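Local coordinates for protein 24-sterol C-methyltransferase (Haloferax volcanii, PDB 6F5Z) that probably transfers methyl groups from S-adenosyl-L-methionine to an undetermined substrate, working as a holoenzyme with the small activator protein Trm112, at residues H29-M34 with R54-T59; Q76-Y81 with L87-G92; E144-S149 with R214-L219; D201-E204 with A208-E211. All blocks are in the same frame, centred on the assembly; numbering follows the deposited sequence.

Contact 1: H29-M34 with R54-T59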
loop_
_atom_site.group_PDB
_atom_site.type_symbol
_atom_site.label_atom_id
_atom_site.label_comp_id
_atom_site.label_asym_id
_atom_site.label_seq_id
_atom_site.Cartn_x
_atom_site.Cartn_y
_atom_site.Cartn_z
ATOM N N HIS B 29 7.775 -5.255 9.060
ATOM C CA HIS B 29 6.369 -4.997 8.743
ATOM C C HIS B 29 6.239 -4.392 7.373
ATOM O O HIS B 29 5.299 -4.722 6.638
ATOM C CB HIS B 29 5.735 -4.052 9.767
ATOM C CG HIS B 29 5.629 -4.661 11.126
ATOM N ND1 HIS B 29 4.884 -5.806 11.343
ATOM C CD2 HIS B 29 6.206 -4.284 12.291
ATOM C CE1 HIS B 29 4.975 -6.061 12.640
ATOM N NE2 HIS B 29 5.786 -5.193 13.250
ATOM N N ALA B 30 7.163 -3.492 7.012
ATOM C CA ALA B 30 7.096 -2.866 5.679
ATOM C C ALA B 30 7.382 -3.920 4.596
ATOM O O ALA B 30 6.695 -3.975 3.580
ATOM C CB ALA B 30 8.112 -1.734 5.577
ATOM N N LEU B 31 8.379 -4.796 4.823
ATOM C CA LEU B 31 8.718 -5.826 3.846
ATOM C C LEU B 31 7.548 -6.769 3.629
ATOM O O LEU B 31 7.286 -7.201 2.495
ATOM C CB LEU B 31 9.935 -6.640 4.311
ATOM C CG LEU B 31 11.222 -5.839 4.267
ATOM C CD1 LEU B 31 12.322 -6.464 5.169
ATOM C CD2 LEU B 31 11.739 -5.701 2.845
ATOM N N ALA B 32 6.812 -7.066 4.722
ATOM C CA ALA B 32 5.699 -8.011 4.613
ATOM C C ALA B 32 4.587 -7.481 3.734
ATOM O O ALA B 32 3.772 -8.297 3.271
ATOM C CB ALA B 32 5.142 -8.350 5.984
ATOM N N ARG B 33 4.533 -6.162 3.509
ATOM C CA ARG B 33 3.468 -5.543 2.712
ATOM C C ARG B 33 3.785 -5.661 1.227
ATOM O O ARG B 33 2.858 -5.453 0.407
ATOM C CB ARG B 33 3.339 -4.041 3.075
ATOM C CG ARG B 33 2.796 -3.855 4.462
ATOM C CD ARG B 33 2.717 -2.402 4.883
ATOM N NE ARG B 33 2.434 -2.299 6.317
ATOM C CZ ARG B 33 2.012 -1.195 6.922
ATOM N NH1 ARG B 33 1.797 -0.089 6.227
ATOM N NH2 ARG B 33 1.824 -1.184 8.237
ATOM N N MET B 34 5.085 -5.855 0.845
ATOM C CA MET B 34 5.465 -5.784 -0.568
ATOM C C MET B 34 4.753 -6.831 -1.391
ATOM O O MET B 34 4.735 -8.005 -1.004
ATOM C CB MET B 34 6.986 -5.872 -0.741
ATOM C CG MET B 34 7.657 -4.710 -0.129
ATOM S SD MET B 34 9.444 -4.717 -0.475
ATOM C CE MET B 34 9.480 -4.224 -2.245
ATOM N N ARG B 54 17.586 -10.814 1.915
ATOM C CA ARG B 54 17.489 -12.169 2.470
ATOM C C ARG B 54 16.092 -12.433 3.023
ATOM O O ARG B 54 15.564 -13.524 2.820
ATOM C CB ARG B 54 18.547 -12.402 3.550
ATOM C CG ARG B 54 19.942 -12.470 2.955
ATOM C CD ARG B 54 21.056 -12.858 3.964
ATOM N NE ARG B 54 21.169 -11.899 5.075
ATOM C CZ ARG B 54 21.897 -10.788 5.020
ATOM N NH1 ARG B 54 22.603 -10.497 3.927
ATOM N NH2 ARG B 54 21.956 -9.979 6.067
ATOM N N ALA B 55 15.462 -11.441 3.690
ATOM C CA ALA B 55 14.110 -11.577 4.216
ATOM C C ALA B 55 13.109 -11.736 3.080
ATOM O O ALA B 55 12.210 -12.583 3.173
ATOM C CB ALA B 55 13.734 -10.363 5.065
ATOM N N LEU B 56 13.280 -10.972 1.980
ATOM C CA LEU B 56 12.345 -11.127 0.861
ATOM C C LEU B 56 12.478 -12.475 0.185
ATOM O O LEU B 56 11.475 -13.027 -0.287
ATOM C CB LEU B 56 12.519 -9.997 -0.139
ATOM C CG LEU B 56 11.988 -8.631 0.332
ATOM C CD1 LEU B 56 12.417 -7.520 -0.626
ATOM C CD2 LEU B 56 10.458 -8.656 0.548
ATOM N N ARG B 57 13.707 -13.001 0.089
ATOM C CA ARG B 57 13.871 -14.338 -0.525
ATOM C C ARG B 57 13.286 -15.430 0.370
ATOM O O ARG B 57 12.521 -16.275 -0.106
ATOM C CB ARG B 57 15.347 -14.597 -0.787
ATOM C CG ARG B 57 15.609 -15.905 -1.510
ATOM C CD ARG B 57 17.040 -15.915 -2.014
ATOM N NE ARG B 57 17.373 -17.207 -2.626
ATOM C CZ ARG B 57 17.836 -18.248 -1.938
ATOM N NH1 ARG B 57 18.055 -18.146 -0.629
ATOM N NH2 ARG B 57 18.099 -19.394 -2.556
ATOM N N ASP B 58 13.545 -15.339 1.659
ATOM C CA ASP B 58 13.039 -16.324 2.621
ATOM C C ASP B 58 11.532 -16.316 2.811
ATOM O O ASP B 58 10.940 -17.383 3.062
ATOM C CB ASP B 58 13.739 -16.139 3.980
ATOM C CG ASP B 58 15.255 -16.323 3.937
ATOM O OD1 ASP B 58 15.759 -16.978 2.977
ATOM O OD2 ASP B 58 15.951 -15.764 4.831
ATOM N N THR B 59 10.883 -15.147 2.740
ATOM C CA THR B 59 9.443 -15.043 3.036
ATOM C C THR B 59 8.551 -14.853 1.814
ATOM O O THR B 59 7.343 -15.087 1.906
ATOM C CB THR B 59 9.150 -13.901 4.020
ATOM O OG1 THR B 59 9.490 -12.646 3.411
ATOM C CG2 THR B 59 9.860 -14.090 5.365
#

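Contact 2: Q76-Y81 with L87-G92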
loop_
_atom_site.group_PDB
_atom_site.type_symbol
_atom_site.label_atom_id
_atom_site.label_comp_id
_atom_site.label_asym_id
_atom_site.label_seq_id
_atom_site.Cartn_x
_atom_site.Cartn_y
_atom_site.Cartn_z
ATOM N N GLN B 76 30.754 -5.860 0.867
ATOM C CA GLN B 76 31.601 -7.031 1.152
ATOM C C GLN B 76 30.976 -7.776 2.324
ATOM O O GLN B 76 30.811 -8.998 2.256
ATOM C CB GLN B 76 33.034 -6.588 1.523
ATOM C CG GLN B 76 33.898 -6.207 0.324
ATOM C CD GLN B 76 35.148 -5.459 0.733
ATOM O OE1 GLN B 76 35.768 -5.730 1.772
ATOM N NE2 GLN B 76 35.551 -4.497 -0.082
ATOM N N ASN B 77 30.558 -7.034 3.381
ATOM C CA ASN B 77 29.891 -7.640 4.511
ATOM C C ASN B 77 28.574 -8.318 4.125
ATOM O O ASN B 77 28.345 -9.470 4.491
ATOM C CB ASN B 77 29.660 -6.610 5.602
ATOM C CG ASN B 77 30.928 -6.137 6.267
ATOM O OD1 ASN B 77 32.043 -6.554 5.944
ATOM N ND2 ASN B 77 30.762 -5.268 7.223
ATOM N N ALA B 78 27.706 -7.584 3.388
ATOM C CA ALA B 78 26.410 -8.121 2.967
ATOM C C ALA B 78 26.567 -9.444 2.216
ATOM O O ALA B 78 25.841 -10.392 2.512
ATOM C CB ALA B 78 25.685 -7.101 2.108
ATOM N N ARG B 79 27.544 -9.524 1.324
ATOM C CA ARG B 79 27.822 -10.758 0.563
ATOM C C ARG B 79 28.257 -11.891 1.519
ATOM O O ARG B 79 27.743 -13.008 1.430
ATOM C CB ARG B 79 28.879 -10.479 -0.500
ATOM C CG ARG B 79 29.197 -11.702 -1.362
ATOM C CD ARG B 79 30.074 -11.349 -2.547
ATOM N NE ARG B 79 30.319 -12.514 -3.404
ATOM C CZ ARG B 79 31.274 -13.423 -3.201
ATOM N NH1 ARG B 79 32.085 -13.323 -2.154
ATOM N NH2 ARG B 79 31.416 -14.445 -4.037
ATOM N N ALA B 80 29.136 -11.572 2.492
ATOM C CA ALA B 80 29.582 -12.561 3.486
ATOM C C ALA B 80 28.422 -13.124 4.317
ATOM O O ALA B 80 28.465 -14.282 4.711
ATOM C CB ALA B 80 30.618 -11.923 4.404
ATOM N N TYR B 81 27.325 -12.347 4.506
ATOM C CA TYR B 81 26.180 -12.791 5.291
ATOM C C TYR B 81 25.156 -13.533 4.462
ATOM O O TYR B 81 24.134 -13.958 5.006
ATOM C CB TYR B 81 25.464 -11.595 5.943
ATOM C CG TYR B 81 26.339 -10.643 6.733
ATOM C CD1 TYR B 81 27.349 -11.119 7.572
ATOM C CD2 TYR B 81 26.095 -9.274 6.720
ATOM C CE1 TYR B 81 28.132 -10.244 8.322
ATOM C CE2 TYR B 81 26.864 -8.394 7.467
ATOM C CZ TYR B 81 27.884 -8.883 8.267
ATOM O OH TYR B 81 28.653 -8.019 8.990
ATOM N N LEU B 87 21.140 -13.628 -4.811
ATOM C CA LEU B 87 21.174 -12.275 -4.249
ATOM C C LEU B 87 22.587 -11.794 -4.443
ATOM O O LEU B 87 23.531 -12.431 -3.965
ATOM C CB LEU B 87 20.757 -12.263 -2.759
ATOM C CG LEU B 87 19.402 -12.875 -2.415
ATOM C CD1 LEU B 87 19.153 -12.907 -0.888
ATOM C CD2 LEU B 87 18.245 -12.172 -3.152
ATOM N N SER B 88 22.744 -10.701 -5.158
ATOM C CA SER B 88 24.057 -10.157 -5.469
ATOM C C SER B 88 24.175 -8.765 -4.923
ATOM O O SER B 88 23.169 -8.141 -4.552
ATOM C CB SER B 88 24.261 -10.105 -6.975
ATOM O OG SER B 88 23.320 -9.219 -7.573
ATOM N N PHE B 89 25.425 -8.297 -4.827
ATOM C CA PHE B 89 25.761 -6.999 -4.260
ATOM C C PHE B 89 26.694 -6.231 -5.158
ATOM O O PHE B 89 27.512 -6.811 -5.889
ATOM C CB PHE B 89 26.356 -7.184 -2.845
ATOM C CG PHE B 89 25.352 -7.843 -1.927
ATOM C CD1 PHE B 89 24.320 -7.099 -1.353
ATOM C CD2 PHE B 89 25.354 -9.227 -1.740
ATOM C CE1 PHE B 89 23.332 -7.719 -0.574
ATOM C CE2 PHE B 89 24.365 -9.850 -0.959
ATOM C CZ PHE B 89 23.369 -9.092 -0.373
ATOM N N LEU B 90 26.550 -4.906 -5.152
ATOM C CA LEU B 90 27.351 -4.041 -6.022
ATOM C C LEU B 90 27.541 -2.684 -5.372
ATOM O O LEU B 90 26.729 -2.244 -4.533
ATOM C CB LEU B 90 26.676 -3.873 -7.412
ATOM C CG LEU B 90 25.310 -3.143 -7.447
ATOM C CD1 LEU B 90 25.144 -2.367 -8.733
ATOM C CD2 LEU B 90 24.124 -4.110 -7.295
ATOM N N VAL B 91 28.633 -2.038 -5.751
ATOM C CA VAL B 91 28.897 -0.672 -5.324
ATOM C C VAL B 91 28.232 0.236 -6.354
ATOM O O VAL B 91 28.422 0.080 -7.560
ATOM C CB VAL B 91 30.429 -0.367 -5.191
ATOM C CG1 VAL B 91 30.672 0.979 -4.491
ATOM C CG2 VAL B 91 31.135 -1.483 -4.413
ATOM N N GLY B 92 27.474 1.215 -5.880
ATOM C CA GLY B 92 26.829 2.161 -6.756
ATOM C C GLY B 92 26.394 3.403 -6.009
ATOM O O GLY B 92 26.598 3.502 -4.785
#

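Contact 3: E144-S149 with R214-L219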
loop_
_atom_site.group_PDB
_atom_site.type_symbol
_atom_site.label_atom_id
_atom_site.label_comp_id
_atom_site.label_asym_id
_atom_site.label_seq_id
_atom_site.Cartn_x
_atom_site.Cartn_y
_atom_site.Cartn_z
ATOM N N GLU B 144 10.289 15.049 8.724
ATOM C CA GLU B 144 9.906 16.256 9.452
ATOM C C GLU B 144 9.131 16.015 10.736
ATOM O O GLU B 144 9.480 16.599 11.777
ATOM C CB GLU B 144 9.122 17.226 8.547
ATOM C CG GLU B 144 9.020 18.639 9.131
ATOM C CD GLU B 144 10.367 19.328 9.205
ATOM O OE1 GLU B 144 11.249 19.050 8.358
ATOM O OE2 GLU B 144 10.500 20.226 10.068
ATOM N N GLU B 145 8.088 15.192 10.677
ATOM C CA GLU B 145 7.221 14.975 11.828
ATOM C C GLU B 145 7.955 14.282 12.989
ATOM O O GLU B 145 7.511 14.423 14.145
ATOM C CB GLU B 145 5.973 14.175 11.418
ATOM C CG GLU B 145 5.034 14.962 10.507
ATOM C CD GLU B 145 5.311 14.839 9.014
ATOM O OE1 GLU B 145 6.456 14.528 8.625
ATOM O OE2 GLU B 145 4.367 15.061 8.229
ATOM N N ASN B 146 9.042 13.533 12.701
ATOM C CA ASN B 146 9.775 12.841 13.782
ATOM C C ASN B 146 10.750 13.872 14.365
ATOM O O ASN B 146 11.905 13.962 13.969
ATOM C CB ASN B 146 10.467 11.581 13.270
ATOM C CG ASN B 146 11.252 10.862 14.339
ATOM O OD1 ASN B 146 11.133 11.160 15.542
ATOM N ND2 ASN B 146 12.115 9.946 13.913
ATOM N N VAL B 147 10.237 14.686 15.303
ATOM C CA VAL B 147 10.987 15.830 15.818
ATOM C C VAL B 147 12.345 15.408 16.423
ATOM O O VAL B 147 13.336 16.127 16.256
ATOM C CB VAL B 147 10.124 16.711 16.761
ATOM C CG1 VAL B 147 9.503 15.896 17.888
ATOM C CG2 VAL B 147 10.900 17.916 17.303
ATOM N N HIS B 148 12.389 14.220 17.050
ATOM C CA HIS B 148 13.580 13.644 17.668
ATOM C C HIS B 148 14.700 13.356 16.656
ATOM O O HIS B 148 15.865 13.201 17.034
ATOM C CB HIS B 148 13.187 12.341 18.379
ATOM C CG HIS B 148 11.808 12.357 18.953
ATOM N ND1 HIS B 148 10.706 12.037 18.181
ATOM C CD2 HIS B 148 11.387 12.692 20.197
ATOM C CE1 HIS B 148 9.663 12.152 18.990
ATOM N NE2 HIS B 148 10.022 12.522 20.214
ATOM N N SER B 149 14.351 13.256 15.348
ATOM C CA SER B 149 15.358 12.951 14.333
ATOM C C SER B 149 16.044 14.173 13.812
ATOM O O SER B 149 17.040 14.041 13.113
ATOM C CB SER B 149 14.738 12.196 13.153
ATOM O OG SER B 149 13.874 12.993 12.354
ATOM N N ARG B 214 6.745 4.476 19.623
ATOM C CA ARG B 214 5.402 3.888 19.592
ATOM C C ARG B 214 4.454 4.741 18.776
ATOM O O ARG B 214 3.508 4.171 18.219
ATOM C CB ARG B 214 4.844 3.687 21.029
ATOM C CG ARG B 214 5.757 2.887 21.979
ATOM C CD ARG B 214 6.099 1.471 21.521
ATOM N NE ARG B 214 6.560 0.671 22.649
ATOM C CZ ARG B 214 7.813 0.256 22.852
ATOM N NH1 ARG B 214 8.766 0.507 21.949
ATOM N NH2 ARG B 214 8.126 -0.403 23.965
ATOM N N THR B 215 4.686 6.071 18.671
ATOM C CA THR B 215 3.758 6.964 17.975
ATOM C C THR B 215 4.224 7.282 16.568
ATOM O O THR B 215 3.471 7.043 15.625
ATOM C CB THR B 215 3.513 8.232 18.812
ATOM O OG1 THR B 215 3.019 7.861 20.103
ATOM C CG2 THR B 215 2.526 9.188 18.166
ATOM N N PHE B 216 5.407 7.885 16.418
ATOM C CA PHE B 216 5.914 8.280 15.089
ATOM C C PHE B 216 6.443 7.063 14.328
ATOM O O PHE B 216 6.036 6.787 13.201
ATOM C CB PHE B 216 7.046 9.316 15.216
ATOM C CG PHE B 216 6.660 10.643 15.840
ATOM C CD1 PHE B 216 5.360 11.111 15.760
ATOM C CD2 PHE B 216 7.596 11.406 16.538
ATOM C CE1 PHE B 216 4.999 12.357 16.297
ATOM C CE2 PHE B 216 7.252 12.674 17.043
ATOM C CZ PHE B 216 5.952 13.139 16.920
ATOM N N GLY B 217 7.370 6.341 14.933
ATOM C CA GLY B 217 7.954 5.175 14.267
ATOM C C GLY B 217 8.611 5.509 12.928
ATOM O O GLY B 217 9.139 6.613 12.722
ATOM N N THR B 218 8.596 4.530 12.025
ATOM C CA THR B 218 9.193 4.634 10.697
ATOM C C THR B 218 8.139 5.089 9.701
ATOM O O THR B 218 7.044 4.532 9.662
ATOM C CB THR B 218 9.706 3.239 10.274
ATOM O OG1 THR B 218 10.771 2.865 11.172
ATOM C CG2 THR B 218 10.276 3.201 8.868
ATOM N N LEU B 219 8.492 6.082 8.868
ATOM C CA LEU B 219 7.561 6.497 7.821
ATOM C C LEU B 219 7.762 5.578 6.609
ATOM O O LEU B 219 8.892 5.369 6.161
ATOM C CB LEU B 219 7.900 7.954 7.412
ATOM C CG LEU B 219 7.263 8.444 6.077
ATOM C CD1 LEU B 219 5.759 8.513 6.191
ATOM C CD2 LEU B 219 7.746 9.869 5.760
#

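Contact 4: D201-E204 with A208-E211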
loop_
_atom_site.group_PDB
_atom_site.type_symbol
_atom_site.label_atom_id
_atom_site.label_comp_id
_atom_site.label_asym_id
_atom_site.label_seq_id
_atom_site.Cartn_x
_atom_site.Cartn_y
_atom_site.Cartn_z
ATOM N N ASP B 201 21.139 8.429 27.627
ATOM C CA ASP B 201 22.020 9.117 26.689
ATOM C C ASP B 201 21.222 9.793 25.549
ATOM O O ASP B 201 21.545 10.901 25.153
ATOM C CB ASP B 201 23.099 8.164 26.124
ATOM C CG ASP B 201 22.625 6.823 25.555
ATOM O OD1 ASP B 201 21.544 6.345 25.962
ATOM O OD2 ASP B 201 23.365 6.227 24.741
ATOM N N ASP B 202 20.159 9.144 25.065
ATOM C CA ASP B 202 19.384 9.692 23.959
ATOM C C ASP B 202 18.125 10.501 24.353
ATOM O O ASP B 202 17.691 11.373 23.585
ATOM C CB ASP B 202 18.978 8.545 23.013
ATOM C CG ASP B 202 20.135 7.794 22.369
ATOM O OD1 ASP B 202 21.132 8.447 22.003
ATOM O OD2 ASP B 202 20.009 6.556 22.173
ATOM N N TRP B 203 17.521 10.201 25.517
ATOM C CA TRP B 203 16.211 10.755 25.841
ATOM C C TRP B 203 16.149 11.474 27.127
ATOM O O TRP B 203 16.538 10.899 28.145
ATOM C CB TRP B 203 15.185 9.599 25.857
ATOM C CG TRP B 203 15.205 8.853 24.563
ATOM C CD1 TRP B 203 15.848 7.682 24.301
ATOM C CD2 TRP B 203 14.709 9.329 23.306
ATOM N NE1 TRP B 203 15.754 7.375 22.959
ATOM C CE2 TRP B 203 15.032 8.355 22.332
ATOM C CE3 TRP B 203 13.940 10.444 22.927
ATOM C CZ2 TRP B 203 14.701 8.506 20.989
ATOM C CZ3 TRP B 203 13.624 10.598 21.590
ATOM C CH2 TRP B 203 14.030 9.653 20.637
ATOM N N GLU B 204 15.553 12.669 27.122
ATOM C CA GLU B 204 15.410 13.449 28.342
ATOM C C GLU B 204 14.224 12.984 29.176
ATOM O O GLU B 204 14.244 13.120 30.394
ATOM C CB GLU B 204 15.313 14.956 28.024
ATOM C CG GLU B 204 14.017 15.413 27.364
ATOM C CD GLU B 204 14.055 16.640 26.466
ATOM O OE1 GLU B 204 14.773 17.612 26.795
ATOM O OE2 GLU B 204 13.319 16.643 25.451
ATOM N N ALA B 208 9.118 11.350 25.503
ATOM C CA ALA B 208 9.740 11.588 24.194
ATOM C C ALA B 208 10.133 10.275 23.528
ATOM O O ALA B 208 9.944 10.115 22.314
ATOM C CB ALA B 208 10.970 12.489 24.369
ATOM N N MET B 209 10.633 9.324 24.308
ATOM C CA MET B 209 11.025 8.026 23.758
ATOM C C MET B 209 9.782 7.287 23.256
ATOM O O MET B 209 9.804 6.691 22.169
ATOM C CB MET B 209 11.772 7.195 24.808
ATOM C CG MET B 209 12.442 6.001 24.195
ATOM S SD MET B 209 13.441 5.137 25.440
ATOM C CE MET B 209 14.273 3.933 24.339
ATOM N N VAL B 210 8.687 7.319 24.038
ATOM C CA VAL B 210 7.454 6.633 23.630
ATOM C C VAL B 210 6.971 7.278 22.330
ATOM O O VAL B 210 6.608 6.555 21.407
ATOM C CB VAL B 210 6.363 6.721 24.728
ATOM C CG1 VAL B 210 5.006 6.254 24.206
ATOM C CG2 VAL B 210 6.765 5.901 25.941
ATOM N N GLU B 211 6.962 8.615 22.251
ATOM C CA GLU B 211 6.499 9.318 21.053
ATOM C C GLU B 211 7.353 8.913 19.843
ATOM O O GLU B 211 6.808 8.566 18.792
ATOM C CB GLU B 211 6.546 10.836 21.279
ATOM C CG GLU B 211 5.925 11.611 20.145
ATOM C CD GLU B 211 6.010 13.105 20.381
ATOM O OE1 GLU B 211 7.134 13.618 20.595
ATOM O OE2 GLU B 211 4.939 13.748 20.406
#

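Contact 1: H29-M34 with R54-T59
L31 lays its forked end against L56, where CD2 sits 3.9 Å from CG of L56, while its other branch, CD1, reaches CB of A55 at 4.1 Å. The two leucine side chains cross at about a right angle, and L31 CD2 also lies near both methyls of L56. M34, three residues on from L31, adds a second touch from the same segment: its SD stands 4.1 Å from L56 CD1. L56 leaves its helix to one side of the line joining the two segments; with CG beside the backbone N and anti to the carbonyl carbon (chi1 -73°), its methyls are brought up against both L31 and M34. An alanine at L56 is likely to leave L31 and M34 without their main partner here and to open a gap between helices 16-33 and 51-60. W24 and W108 pack on L31 as well, extending the apolar cluster to strand 104-110. This is helix-to-helix packing within the Rossmann-like methyltransferase fold. On the exposed end of helix 51-60, A55 O takes both T59 N, at 2.9 Å, and T59 OG1, at 2.7 Å, from opposite faces of its carbonyl plane. Between the side chains of the two segments only carbon and sulfur meet, consistent with cohesion from close fit and exclusion of water, with little directional constraint on how the helices sit.

Contact 2: Q76-Y81 with L87-G92
F89 turns one face of its ring to helix 72-80, and the methyl of A78 sits on it: CB is 3.8 Å from the ring centroid and 18° off the normal, a CH-pi contact displaced toward the CE1 side. At the CD2 rim the ring meets the next residue, R79, whose N lies over the same face as the A78 methyl, with CD2 3.7 Å from R79 CA and 3.9 Å from R79 CB. The CB of F89 already points to the helix, and CG beside the backbone N, anti to the carbonyl carbon (chi1 -61°), sets the ring with its face to A78. Helix 72-80 is the crossover of a beta-alpha-beta unit between strands 64-69 and 87-91 of the Rossmann-like sheet, and F89 fills the space between crossover and second strand, also touching V75 and T82. An alanine in place of F89 would probably open a gap under the helix and leave the A78 methyl without its aromatic seat. R79 has CG anti to the backbone N (chi1 -178°) and stays extended to NE, so only its root meets F89 while the side chain leads away to the UPF0434 family (Trm112) chain, where it packs on D48 of that chain and makes a weak, long ion pair with E29 of the same partner. Strand 87-91 also meets Trm112 through backbone hydrogen bonds of V91, and G92 touches the bound S-adenosyl-L-homocysteine.

Contact 3: E144-S149 with R214-L219
A main-chain carbonyl oxygen rests on an aromatic face: E145 O stands 3.3 Å above the plane of the F216 ring, offset toward the rim, where it lies 3.4 Å from both CE2 and CZ. V147 CG1 adds an apolar touch 4.0 Å from F216 CE2. N146 approaches obliquely, its OD1 3.7 Å from F216 CD2 and its amide plane turned 57° from the ring. F216 belongs to the last turn of helix 206-216, which contains a wider pi-type turn; G217 then breaks the helix with a positive phi of 58°, a value that favours glycine, and the chain passes directly into strand 218-224, an antiparallel strand of the methyltransferase sheet. The contact therefore pins the loop after strand 134-140 to this helix-to-strand junction, which Y143 also secures through a hydrogen bond from its OH to G217 O. Within the loop, N146 is the centre of an inverse gamma turn, and its O accepts from both S149 N and S149 OG. The N146 amide has CG anti to the backbone N (chi1 179°). Its ND2 bonds to N141 O; in one of two deposited histidine conformers OD1 also accepts from H148 ND1 at 2.8 Å, a bond left uncertain by the second conformer. The close rim-to-rim approach of H148 to F216 is doubtful. The carboxylate of E145 turns elsewhere, to the backbone N of H165.

Contact 4: D201-E204 with A208-E211
Met-aromatic and CH-pi packing joins W203, in the loop after strand 178-185, to A208 and M209 near the start of helix 206-216. The indole lies with its face over M209, its benzene half reaching A208. M209 CG sits 3.8 Å above the centroid of the five-membered ring, only 9° off the normal, and M209 SD lies 3.7 Å from W203 CD1, oblique to the ring. With CG anti to the backbone N (chi1 -168°) and the chain extended beyond it, M209 crosses the indole at about a right angle and passes along the NE1 side. At the other half, the A208 methyl CB stands 3.9 Å from CE3, and A208 O lies obliquely at 3.8 Å from CZ3. F198 packs on both W203 and M209, and the H148 ring also meets the indole. T200 OG1 takes the backbone N of W203 and T205 OG1 that of A208, so threonine hydroxyls hold the backbone before W203 and at the start of the helix. Between the segments the contacts are dispersive, with a polarisable sulfur and CH groups set against a large pi surface, which suggests that the loop is seated on the helix mainly by fit against the indole.

From the N terminus, contact 1 comes first, bringing helix 16-33 against helix 51-60 and closing a loop that includes strand 41-45. Contact 2 follows in series and closes only the short turn between helix 72-80 and strand 87-91; the two touch, R54 and R57 packing on residues of contact 2 such as Y81 and L87. Contact 3 spans far more chain, joining the loop after strand 134-140 to the junction of helix 206-216 and strand 218-224. Contact 4, nested within that span, closes the short turn into helix 206-216. Contacts 3 and 4 touch: H148 packs on W203, and E211 O probably accepts from F216 N. Contacts 2 and 3 reach the same sheet from opposite sides of the chain's centre.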